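Local atomic coordinates of monovalent Na+/H+ antiporter subunit A (Dietzia sp. DQ12-45-1b, PDB entry 7D3U), a protein that probably exchanges sodium ions for protons across the cell membrane as a subunit of the multi-chain Mrp antiporter complex. Residues 204-209 and 261-266. Numbering follows the deposited sequence.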
loop_
_atom_site.group_PDB
_atom_site.type_symbol
_atom_site.label_atom_id
_atom_site.label_comp_id
_atom_site.label_asym_id
_atom_site.label_seq_id
_atom_site.Cartn_x
_atom_site.Cartn_y
_atom_site.Cartn_z
ATOM N N VAL B 204 16.293 35.364 10.812
ATOM C CA VAL B 204 16.372 34.255 11.756
ATOM C C VAL B 204 16.685 32.953 11.028
ATOM O O VAL B 204 17.542 32.173 11.463
ATOM C CB VAL B 204 15.070 34.152 12.570
ATOM C CG1 VAL B 204 14.947 32.781 13.201
ATOM C CG2 VAL B 204 15.034 35.227 13.635
ATOM N N LEU B 205 16.017 32.710 9.898
ATOM C CA LEU B 205 16.250 31.478 9.153
ATOM C C LEU B 205 17.683 31.397 8.648
ATOM O O LEU B 205 18.319 30.342 8.734
ATOM C CB LEU B 205 15.270 31.375 7.986
ATOM C CG LEU B 205 13.824 31.054 8.349
ATOM C CD1 LEU B 205 13.000 30.894 7.092
ATOM C CD2 LEU B 205 13.752 29.804 9.200
ATOM N N ILE B 206 18.224 32.504 8.145
ATOM C CA ILE B 206 19.573 32.462 7.595
ATOM C C ILE B 206 20.620 32.405 8.702
ATOM O O ILE B 206 21.650 31.738 8.550
ATOM C CB ILE B 206 19.787 33.656 6.654
ATOM C CG1 ILE B 206 19.223 33.324 5.278
ATOM C CG2 ILE B 206 21.256 34.015 6.546
ATOM C CD1 ILE B 206 19.015 34.520 4.416
ATOM N N ALA B 207 20.378 33.072 9.833
ATOM C CA ALA B 207 21.280 32.933 10.967
ATOM C C ALA B 207 21.320 31.493 11.454
ATOM O O ALA B 207 22.392 30.968 11.773
ATOM C CB ALA B 207 20.859 33.874 12.094
ATOM N N MET B 208 20.163 30.827 11.499
ATOM C CA MET B 208 20.161 29.414 11.863
ATOM C C MET B 208 20.819 28.557 10.790
ATOM O O MET B 208 21.418 27.524 11.107
ATOM C CB MET B 208 18.734 28.939 12.124
ATOM C CG MET B 208 18.090 29.567 13.345
ATOM S SD MET B 208 19.208 29.625 14.756
ATOM C CE MET B 208 18.159 30.402 15.982
ATOM N N ALA B 209 20.724 28.967 9.525
ATOM C CA ALA B 209 21.350 28.202 8.453
ATOM C C ALA B 209 22.863 28.355 8.455
ATOM O O ALA B 209 23.572 27.484 7.942
ATOM C CB ALA B 209 20.782 28.630 7.101
ATOM N N PRO B 261 16.709 44.622 13.530
ATOM C CA PRO B 261 17.250 44.411 14.883
ATOM C C PRO B 261 17.422 42.951 15.260
ATOM O O PRO B 261 18.380 42.613 15.972
ATOM C CB PRO B 261 16.214 45.106 15.777
ATOM C CG PRO B 261 15.535 46.088 14.882
ATOM C CD PRO B 261 15.477 45.422 13.546
ATOM N N VAL B 262 16.526 42.069 14.810
ATOM C CA VAL B 262 16.635 40.671 15.207
ATOM C C VAL B 262 17.888 40.041 14.616
ATOM O O VAL B 262 18.531 39.211 15.263
ATOM C CB VAL B 262 15.370 39.889 14.815
ATOM C CG1 VAL B 262 15.216 39.837 13.316
ATOM C CG2 VAL B 262 15.420 38.484 15.389
ATOM N N TRP B 263 18.275 40.439 13.405
ATOM C CA TRP B 263 19.507 39.927 12.819
ATOM C C TRP B 263 20.713 40.375 13.626
ATOM O O TRP B 263 21.570 39.561 13.986
ATOM C CB TRP B 263 19.627 40.395 11.371
ATOM C CG TRP B 263 20.996 40.286 10.775
ATOM C CD1 TRP B 263 22.036 41.152 10.942
ATOM C CD2 TRP B 263 21.460 39.275 9.875
ATOM N NE1 TRP B 263 23.122 40.733 10.218
ATOM C CE2 TRP B 263 22.794 39.582 9.553
ATOM C CE3 TRP B 263 20.879 38.134 9.316
ATOM C CZ2 TRP B 263 23.554 38.791 8.702
ATOM C CZ3 TRP B 263 21.636 37.352 8.474
ATOM C CH2 TRP B 263 22.957 37.683 8.173
ATOM N N ASN B 264 20.804 41.677 13.903
ATOM C CA ASN B 264 21.911 42.203 14.692
ATOM C C ASN B 264 22.023 41.482 16.026
ATOM O O ASN B 264 23.112 41.060 16.426
ATOM C CB ASN B 264 21.729 43.705 14.907
ATOM C CG ASN B 264 22.104 44.513 13.689
ATOM O OD1 ASN B 264 22.745 44.007 12.771
ATOM N ND2 ASN B 264 21.710 45.779 13.675
ATOM N N LEU B 265 20.897 41.310 16.720
ATOM C CA LEU B 265 20.937 40.672 18.031
ATOM C C LEU B 265 21.327 39.202 17.921
ATOM O O LEU B 265 22.260 38.745 18.593
ATOM C CB LEU B 265 19.586 40.820 18.726
ATOM C CG LEU B 265 19.459 40.126 20.080
ATOM C CD1 LEU B 265 18.968 41.108 21.124
ATOM C CD2 LEU B 265 18.524 38.934 19.984
ATOM N N LEU B 266 20.623 38.444 17.076
ATOM C CA LEU B 266 20.878 37.013 16.961
ATOM C C LEU B 266 22.290 36.728 16.478
ATOM O O LEU B 266 22.850 35.675 16.792
ATOM C CB LEU B 266 19.857 36.381 16.017
ATOM C CG LEU B 266 19.853 34.859 15.927
ATOM C CD1 LEU B 266 19.777 34.254 17.314
ATOM C CD2 LEU B 266 18.696 34.390 15.073
#
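The indole of Trp263 meets the neighbouring helix with its rim: Ile206 CG2 comes up to the edge of the six-membered ring, close to the ring plane, 3.9 Å from Trp263 CZ3. No atom of residues 204-209 lies over either face of the ring. This is plain helix-to-helix packing between two predicted transmembrane helices, 196-213 and 261-284, in the antiporter-like membrane domain that Mrp subunits share with complex I. The short segments run nearly parallel, their directions differing by 23° with axes 9.9 Å apart, and Val204 sits level with Trp263 as Ala207 does with Leu266. With Trp263 CG anti to the backbone N (chi1 163°) and the ring turned by a chi2 of -81°, the benzo edge comes to face Ile206. Leu250 of helix 243-252 touches both Ile206 and Trp263, so helix 243-252 packs against both at this point.

One turn on from Trp263, Leu266 buries more surface than any other residue here and touches three of the side chains opposite. Its CB is directed toward helix 196-213, and the CD2 branch does the touching: Ala207 CB, a single methyl, lets it come within 3.7 Å, while Val204 CG2 is 4.0 Å from Leu266 CD2. Met208, bent at chi2, brings its terminal methyl round to the same branch, crossing the leucine at about a right angle. Phe211, further along helix 196-213, also touches Leu266. No hydrogen bond passes between the two segments; apolar side chains alone join them. One turn before Leu266, toward the start of its helix, Val262 meets Val204 methyl to methyl, CG2 of Val262 lying 3.7 Å from CG2 of Val204.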